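Local coordinates for protein sialyltransferase 0160 (Photobacterium damselae, PDB 4R84) that probably transfers sialic acid from its CMP-activated donor onto acceptor sugars, as a glycosyltransferase of the GT-B structural group, at residues H126-S131 against W154-V159; Q149-W154 against H170-K175. All coordinates share one frame; numbering follows the deposited sequence.

Contact 1 (H126-S131 against W154-V159); sequences HASLPS and WKRVTV. With CSF (cytidine-5'-monophosphate-3-fluoro-N-acetyl-neuraminic acid), chain E.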
loop_
_atom_site.group_PDB
_atom_site.type_symbol
_atom_site.label_atom_id
_atom_site.label_comp_id
_atom_site.label_asym_id
_atom_site.label_seq_id
_atom_site.Cartn_x
_atom_site.Cartn_y
_atom_site.Cartn_z
ATOM N N HIS A 126 9.463 -1.141 5.069
ATOM C CA HIS A 126 10.241 -0.387 6.029
ATOM C C HIS A 126 10.005 1.117 5.862
ATOM O O HIS A 126 10.569 1.915 6.595
ATOM C CB HIS A 126 11.731 -0.692 5.866
ATOM C CG HIS A 126 12.321 -0.145 4.602
ATOM N ND1 HIS A 126 12.049 -0.677 3.358
ATOM C CD2 HIS A 126 13.163 0.897 4.391
ATOM C CE1 HIS A 126 12.703 0.008 2.438
ATOM N NE2 HIS A 126 13.382 0.971 3.037
ATOM N N ALA A 127 9.170 1.491 4.904
ATOM C CA ALA A 127 8.911 2.902 4.624
ATOM C C ALA A 127 7.526 3.314 5.141
ATOM O O ALA A 127 7.053 2.791 6.155
ATOM C CB ALA A 127 9.036 3.173 3.137
ATOM N N SER A 128 6.895 4.283 4.482
ATOM C CA SER A 128 5.586 4.748 4.929
ATOM C C SER A 128 4.495 4.446 3.931
ATOM O O SER A 128 3.493 3.817 4.267
ATOM C CB SER A 128 5.601 6.256 5.199
ATOM O OG SER A 128 6.273 6.540 6.405
ATOM N N LEU A 129 4.690 4.928 2.716
ATOM C CA LEU A 129 3.657 4.882 1.688
ATOM C C LEU A 129 3.174 3.443 1.372
ATOM O O LEU A 129 1.968 3.191 1.395
ATOM C CB LEU A 129 4.172 5.591 0.417
ATOM C CG LEU A 129 3.110 5.741 -0.674
ATOM C CD1 LEU A 129 1.835 6.338 -0.080
ATOM C CD2 LEU A 129 3.669 6.587 -1.817
ATOM N N PRO A 130 4.097 2.487 1.146
ATOM C CA PRO A 130 3.603 1.115 0.938
ATOM C C PRO A 130 2.816 0.596 2.125
ATOM O O PRO A 130 1.757 0.001 1.946
ATOM C CB PRO A 130 4.894 0.306 0.724
ATOM C CG PRO A 130 5.872 1.340 0.162
ATOM C CD PRO A 130 5.563 2.565 0.974
ATOM N N SER A 131 3.293 0.849 3.337
ATOM C CA SER A 131 2.562 0.372 4.519
ATOM C C SER A 131 1.162 0.995 4.628
ATOM O O SER A 131 0.207 0.305 4.976
ATOM C CB SER A 131 3.356 0.661 5.797
ATOM O OG SER A 131 4.613 0.017 5.750
ATOM N N TRP A 154 6.068 -4.268 9.436
ATOM C CA TRP A 154 6.149 -2.862 9.061
ATOM C C TRP A 154 7.046 -2.127 10.037
ATOM O O TRP A 154 6.894 -2.266 11.243
ATOM C CB TRP A 154 4.780 -2.204 9.092
ATOM C CG TRP A 154 3.831 -2.581 8.017
ATOM C CD1 TRP A 154 4.124 -3.073 6.780
ATOM C CD2 TRP A 154 2.410 -2.486 8.097
ATOM N NE1 TRP A 154 2.945 -3.295 6.082
ATOM C CE2 TRP A 154 1.885 -2.941 6.874
ATOM C CE3 TRP A 154 1.521 -2.082 9.106
ATOM C CZ2 TRP A 154 0.511 -2.984 6.616
ATOM C CZ3 TRP A 154 0.154 -2.120 8.849
ATOM C CH2 TRP A 154 -0.336 -2.572 7.613
ATOM N N LYS A 155 7.952 -1.308 9.528
ATOM C CA LYS A 155 8.869 -0.614 10.424
ATOM C C LYS A 155 8.265 0.656 11.010
ATOM O O LYS A 155 8.556 1.009 12.155
ATOM C CB LYS A 155 10.171 -0.289 9.680
ATOM C CG LYS A 155 11.317 0.111 10.609
ATOM C CD LYS A 155 12.664 -0.069 9.916
ATOM C CE LYS A 155 13.806 0.510 10.748
ATOM N NZ LYS A 155 13.701 2.014 10.827
ATOM N N ARG A 156 7.417 1.337 10.240
ATOM C CA ARG A 156 6.952 2.673 10.632
ATOM C C ARG A 156 5.504 2.674 11.127
ATOM O O ARG A 156 5.147 3.431 12.023
ATOM C CB ARG A 156 7.117 3.660 9.478
ATOM C CG ARG A 156 8.573 3.945 9.071
ATOM C CD ARG A 156 8.698 5.335 8.446
ATOM N NE ARG A 156 8.242 6.353 9.388
ATOM C CZ ARG A 156 7.948 7.606 9.055
ATOM N NH1 ARG A 156 8.052 7.996 7.791
ATOM N NH2 ARG A 156 7.537 8.461 9.989
ATOM N N VAL A 157 4.661 1.860 10.514
ATOM C CA VAL A 157 3.279 1.745 10.966
ATOM C C VAL A 157 3.127 0.677 12.047
ATOM O O VAL A 157 3.468 -0.501 11.843
ATOM C CB VAL A 157 2.344 1.438 9.798
ATOM C CG1 VAL A 157 0.913 1.228 10.304
ATOM C CG2 VAL A 157 2.398 2.562 8.789
ATOM N N THR A 158 2.593 1.084 13.196
ATOM C CA THR A 158 2.485 0.205 14.354
ATOM C C THR A 158 1.051 -0.239 14.620
ATOM O O THR A 158 0.164 0.578 14.813
ATOM C CB THR A 158 3.034 0.890 15.614
ATOM O OG1 THR A 158 4.422 1.167 15.416
ATOM C CG2 THR A 158 2.884 -0.021 16.819
ATOM N N VAL A 159 0.835 -1.552 14.596
ATOM C CA VAL A 159 -0.469 -2.117 14.873
ATOM C C VAL A 159 -0.426 -2.745 16.266
ATOM O O VAL A 159 0.328 -3.682 16.480
ATOM C CB VAL A 159 -0.853 -3.160 13.821
ATOM C CG1 VAL A 159 -2.293 -3.556 13.998
ATOM C CG2 VAL A 159 -0.618 -2.596 12.417
HETATM C C5A CSF E . 17.281 11.228 2.469
HETATM C C4A CSF E . 16.533 9.958 2.855
HETATM C C2A CSF E . 15.369 11.272 4.679
HETATM O O6A CSF E . 16.094 12.418 4.197
HETATM C C6A CSF E . 16.393 12.420 2.806
HETATM C C3A CSF E . 16.139 9.984 4.336
HETATM O O4A CSF E . 17.372 8.829 2.581
HETATM N N5A CSF E . 17.560 11.215 1.051
HETATM C C7A CSF E . 17.131 13.710 2.505
HETATM C C8A CSF E . 16.250 14.904 2.824
HETATM C C9A CSF E . 16.903 16.189 2.329
HETATM O O9A CSF E . 16.012 17.265 2.622
HETATM O O8A CSF E . 15.011 14.733 2.137
HETATM O O7A CSF E . 18.304 13.784 3.317
HETATM C C1A CSF E . 15.219 11.388 6.182
HETATM O OBA CSF E . 14.524 10.544 6.780
HETATM O OAA CSF E . 15.803 12.315 6.793
HETATM O O1A CSF E . 14.064 11.144 4.109
HETATM O O2A CSF E . 12.335 12.018 2.544
HETATM N N1 CSF E . 8.613 13.224 7.003
HETATM C C2 CSF E . 7.490 13.853 7.562
HETATM N N3 CSF E . 7.504 15.189 7.775
HETATM C C4 CSF E . 8.599 15.903 7.437
HETATM C C5 CSF E . 9.725 15.285 6.893
HETATM C C6 CSF E . 9.714 13.910 6.686
HETATM C "C3'" CSF E . 8.939 11.060 4.632
HETATM C "C2'" CSF E . 7.815 11.348 5.592
HETATM C "C1'" CSF E . 8.563 11.762 6.839
HETATM O "O4'" CSF E . 9.888 11.232 6.736
HETATM C "C4'" CSF E . 9.975 10.449 5.546
HETATM P PA CSF E . 12.932 12.283 3.904
HETATM O "O5'" CSF E . 11.756 11.892 4.896
HETATM C "C5'" CSF E . 11.382 10.526 4.996
HETATM O "O3'" CSF E . 8.520 10.207 3.574
HETATM O "O2'" CSF E . 7.112 10.140 5.912
HETATM N N4 CSF E . 8.616 17.242 7.650
HETATM O O2 CSF E . 6.482 13.160 7.862
HETATM O O3A CSF E . 13.404 13.660 4.287
HETATM C C10 CSF E . 18.779 11.418 0.543
HETATM O O10 CSF E . 19.773 11.540 1.244
HETATM C C11 CSF E . 18.845 11.507 -0.956
HETATM F F3A CSF E . 17.261 9.928 5.129
HETATM O O HOH W 1 6.455 0.845 7.647
#
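With OG of S131 anti to its carbonyl carbon (chi1 -60°) and CG of W154 turned the same way (chi1 -72°), the serine side chain comes to lie over a face of the indole. The two sit where consecutive strands of a Rossmann-type domain of this GT-B enzyme give way to their loops: 126-131 leads from strand 106-125 into helix 129-144, while the loop at 154-159 leaves strand 149-154. CB of S131 makes a CH-pi contact 3.8 Å from the centroid of the W154 five-membered ring, almost exactly on the ring normal. OG covers the CD1 side of that same face, 3.3 Å from CD1, and bonds to D125, while NE1 of W154 bonds to Q134 one turn further along the helix. CG2 of V157 closes on CB of S131 from the loop.

A water bridge joins the two segments. Water 1 donates to O of A127 (2.5 Å) and to OG of S131 (2.8 Å), and accepts from N of R156, so three partners fix its position. Further out, CB of K155 packs against CA of H126.

R156 carries the contact into the donor pocket. Its CB and CG run past the carbonyl O of A127, and a bend at chi3 (58°) swings the guanidinium to the ribose of the bound CMP-3-fluoro-sialic acid. S128 OG, which bonds to S432, lies close to NH1, but the angle is poor for a hydrogen bond. The ribose O2' meets the guanidinium at its edge, taking a hydrogen bond from R156 NH1 at 3.0 Å.

Contact 2 (Q149-W154 against H170-K175); sequences QRFVSW and HTYPLK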
loop_
_atom_site.group_PDB
_atom_site.type_symbol
_atom_site.label_atom_id
_atom_site.label_comp_id
_atom_site.label_asym_id
_atom_site.label_seq_id
_atom_site.Cartn_x
_atom_site.Cartn_y
_atom_site.Cartn_z
ATOM N N GLN A 149 -5.605 -15.135 7.044
ATOM C CA GLN A 149 -4.601 -14.740 8.018
ATOM C C GLN A 149 -3.618 -13.767 7.353
ATOM O O GLN A 149 -3.346 -13.867 6.158
ATOM C CB GLN A 149 -3.861 -15.970 8.544
ATOM C CG GLN A 149 -2.831 -15.672 9.609
ATOM C CD GLN A 149 -3.439 -15.060 10.845
ATOM O OE1 GLN A 149 -4.543 -15.441 11.270
ATOM N NE2 GLN A 149 -2.734 -14.086 11.427
ATOM N N ARG A 150 -3.108 -12.825 8.141
ATOM C CA ARG A 150 -2.186 -11.810 7.641
ATOM C C ARG A 150 -0.951 -11.789 8.509
ATOM O O ARG A 150 -1.058 -11.759 9.733
ATOM C CB ARG A 150 -2.838 -10.421 7.637
ATOM C CG ARG A 150 -4.164 -10.385 6.874
ATOM C CD ARG A 150 -4.821 -8.990 6.706
ATOM N NE ARG A 150 -5.881 -9.224 5.735
ATOM C CZ ARG A 150 -7.102 -9.669 6.028
ATOM N NH1 ARG A 150 -7.521 -9.763 7.287
ATOM N NH2 ARG A 150 -7.929 -9.952 5.043
ATOM N N PHE A 151 0.218 -11.830 7.870
ATOM C CA PHE A 151 1.480 -11.672 8.583
ATOM C C PHE A 151 2.023 -10.315 8.198
ATOM O O PHE A 151 2.162 -10.052 7.013
ATOM C CB PHE A 151 2.484 -12.752 8.205
ATOM C CG PHE A 151 2.145 -14.130 8.728
ATOM C CD1 PHE A 151 1.058 -14.336 9.560
ATOM C CD2 PHE A 151 2.970 -15.200 8.431
ATOM C CE1 PHE A 151 0.767 -15.606 10.056
ATOM C CE2 PHE A 151 2.675 -16.495 8.926
ATOM C CZ PHE A 151 1.583 -16.678 9.742
ATOM N N VAL A 152 2.361 -9.481 9.181
ATOM C CA VAL A 152 2.721 -8.084 8.893
ATOM C C VAL A 152 4.038 -7.677 9.546
ATOM O O VAL A 152 4.201 -7.771 10.766
ATOM C CB VAL A 152 1.616 -7.107 9.354
ATOM C CG1 VAL A 152 2.050 -5.650 9.071
ATOM C CG2 VAL A 152 0.268 -7.377 8.640
ATOM N N SER A 153 4.963 -7.190 8.717
ATOM C CA SER A 153 6.239 -6.650 9.187
ATOM C C SER A 153 6.440 -5.265 8.636
ATOM O O SER A 153 6.916 -5.115 7.511
ATOM C CB SER A 153 7.399 -7.547 8.751
ATOM O OG SER A 153 7.359 -8.766 9.475
ATOM N N TRP A 154 6.068 -4.268 9.436
ATOM C CA TRP A 154 6.149 -2.862 9.061
ATOM C C TRP A 154 7.046 -2.127 10.037
ATOM O O TRP A 154 6.894 -2.266 11.243
ATOM C CB TRP A 154 4.780 -2.204 9.092
ATOM C CG TRP A 154 3.831 -2.581 8.017
ATOM C CD1 TRP A 154 4.124 -3.073 6.780
ATOM C CD2 TRP A 154 2.410 -2.486 8.097
ATOM N NE1 TRP A 154 2.945 -3.295 6.082
ATOM C CE2 TRP A 154 1.885 -2.941 6.874
ATOM C CE3 TRP A 154 1.521 -2.082 9.106
ATOM C CZ2 TRP A 154 0.511 -2.984 6.616
ATOM C CZ3 TRP A 154 0.154 -2.120 8.849
ATOM C CH2 TRP A 154 -0.336 -2.572 7.613
ATOM N N HIS A 170 -0.957 -11.021 12.442
ATOM C CA HIS A 170 0.133 -11.416 13.332
ATOM C C HIS A 170 1.354 -10.616 12.916
ATOM O O HIS A 170 1.780 -10.706 11.772
ATOM C CB HIS A 170 0.410 -12.917 13.227
ATOM C CG HIS A 170 1.226 -13.476 14.356
ATOM N ND1 HIS A 170 2.318 -12.822 14.889
ATOM C CD2 HIS A 170 1.111 -14.637 15.046
ATOM C CE1 HIS A 170 2.837 -13.554 15.860
ATOM N NE2 HIS A 170 2.124 -14.659 15.976
ATOM N N THR A 171 1.926 -9.844 13.837
ATOM C CA THR A 171 3.082 -9.029 13.504
ATOM C C THR A 171 4.378 -9.810 13.731
ATOM O O THR A 171 4.478 -10.630 14.659
ATOM C CB THR A 171 3.111 -7.726 14.328
ATOM O OG1 THR A 171 3.073 -8.049 15.721
ATOM C CG2 THR A 171 1.909 -6.846 13.990
ATOM N N TYR A 172 5.349 -9.554 12.857
ATOM C CA TYR A 172 6.697 -10.103 12.932
ATOM C C TYR A 172 7.706 -8.993 12.762
ATOM O O TYR A 172 7.461 -8.018 12.042
ATOM C CB TYR A 172 6.926 -11.177 11.865
ATOM C CG TYR A 172 6.111 -12.401 12.156
ATOM C CD1 TYR A 172 6.571 -13.356 13.049
ATOM C CD2 TYR A 172 4.850 -12.569 11.600
ATOM C CE1 TYR A 172 5.812 -14.474 13.345
ATOM C CE2 TYR A 172 4.088 -13.675 11.902
ATOM C CZ TYR A 172 4.571 -14.619 12.769
ATOM O OH TYR A 172 3.799 -15.724 13.062
ATOM N N PRO A 173 8.847 -9.130 13.435
ATOM C CA PRO A 173 9.885 -8.117 13.269
ATOM C C PRO A 173 10.519 -8.175 11.888
ATOM O O PRO A 173 10.428 -9.183 11.181
ATOM C CB PRO A 173 10.903 -8.488 14.354
ATOM C CG PRO A 173 10.739 -9.976 14.506
ATOM C CD PRO A 173 9.265 -10.216 14.347
ATOM N N LEU A 174 11.157 -7.081 11.506
ATOM C CA LEU A 174 12.069 -7.073 10.380
ATOM C C LEU A 174 13.471 -7.395 10.871
ATOM O O LEU A 174 13.787 -7.168 12.039
ATOM C CB LEU A 174 12.086 -5.691 9.708
ATOM C CG LEU A 174 10.772 -5.316 9.017
ATOM C CD1 LEU A 174 10.746 -3.795 8.835
ATOM C CD2 LEU A 174 10.693 -6.012 7.690
ATOM N N LYS A 175 14.300 -7.893 9.968
ATOM C CA LYS A 175 15.748 -7.928 10.170
ATOM C C LYS A 175 16.319 -6.680 9.526
ATOM O O LYS A 175 16.515 -6.619 8.306
ATOM C CB LYS A 175 16.359 -9.185 9.565
ATOM C CG LYS A 175 17.869 -9.329 9.745
ATOM C CD LYS A 175 18.323 -10.708 9.234
ATOM C CE LYS A 175 19.815 -10.952 9.430
ATOM N NZ LYS A 175 20.646 -10.063 8.576
#
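F151 and V152 pair with H170 and T171 as neighbouring parallel strands, the two strands of a beta-alpha-beta unit whose helix is 161-166. Three backbone hydrogen bonds make the pairing: H170 N to R150 O at 2.8 Å, V152 N to H170 O at 2.9 Å and Y172 N to V152 O at 3.0 Å. The first is nearly straight, 172° at the hydrogen. A side-chain bond extends the backbone series: with OG of S153 anti to the carbonyl carbon (chi1 -70°), the hydroxyl donates to the main chain, reaching O of Y172 at 2.7 Å from above the carbonyl plane. Weaker contacts accompany these bonds, CA of F151 and CA of T171 directing C-H groups at the carbonyl oxygens of H170 and V152.

Aromatic contact follows on the face that carries F151 and H170. Y172 sends the edge of its ring to the face of F151 in a T-shaped pair, with planes 62° apart and CE2 lying 3.7 Å from CG of F151. Helix 181-192 covers this side, I187 meeting F151 and A186 meeting Y172.

Apolar packing continues beyond the paired residues, where CD2 of L174 rests 3.8 Å from CB of S153.

From the N terminus the chain leaves strand 106-125 through 126-131, returns along helix 129-144 and then follows strand 149-154, parallel to the first strand; contact 1 closes this excursion where 154-159, leaving that strand, meets the loop and first turn of the helix at 126-131. Contact 2 opens within that stretch, at 149-154, and closes at 170-175, once helix 161-166 has been passed. The segments alternate along the chain, so the two closures cross rather than nest. W154 belongs to both, and CB of K155 meets CD1 of L174 at 3.7 Å. Together they tie strands 106-125, 149-154 and 169-175 to helix 129-144, contact 1 at the donor pocket and contact 2 farther back in the sheet.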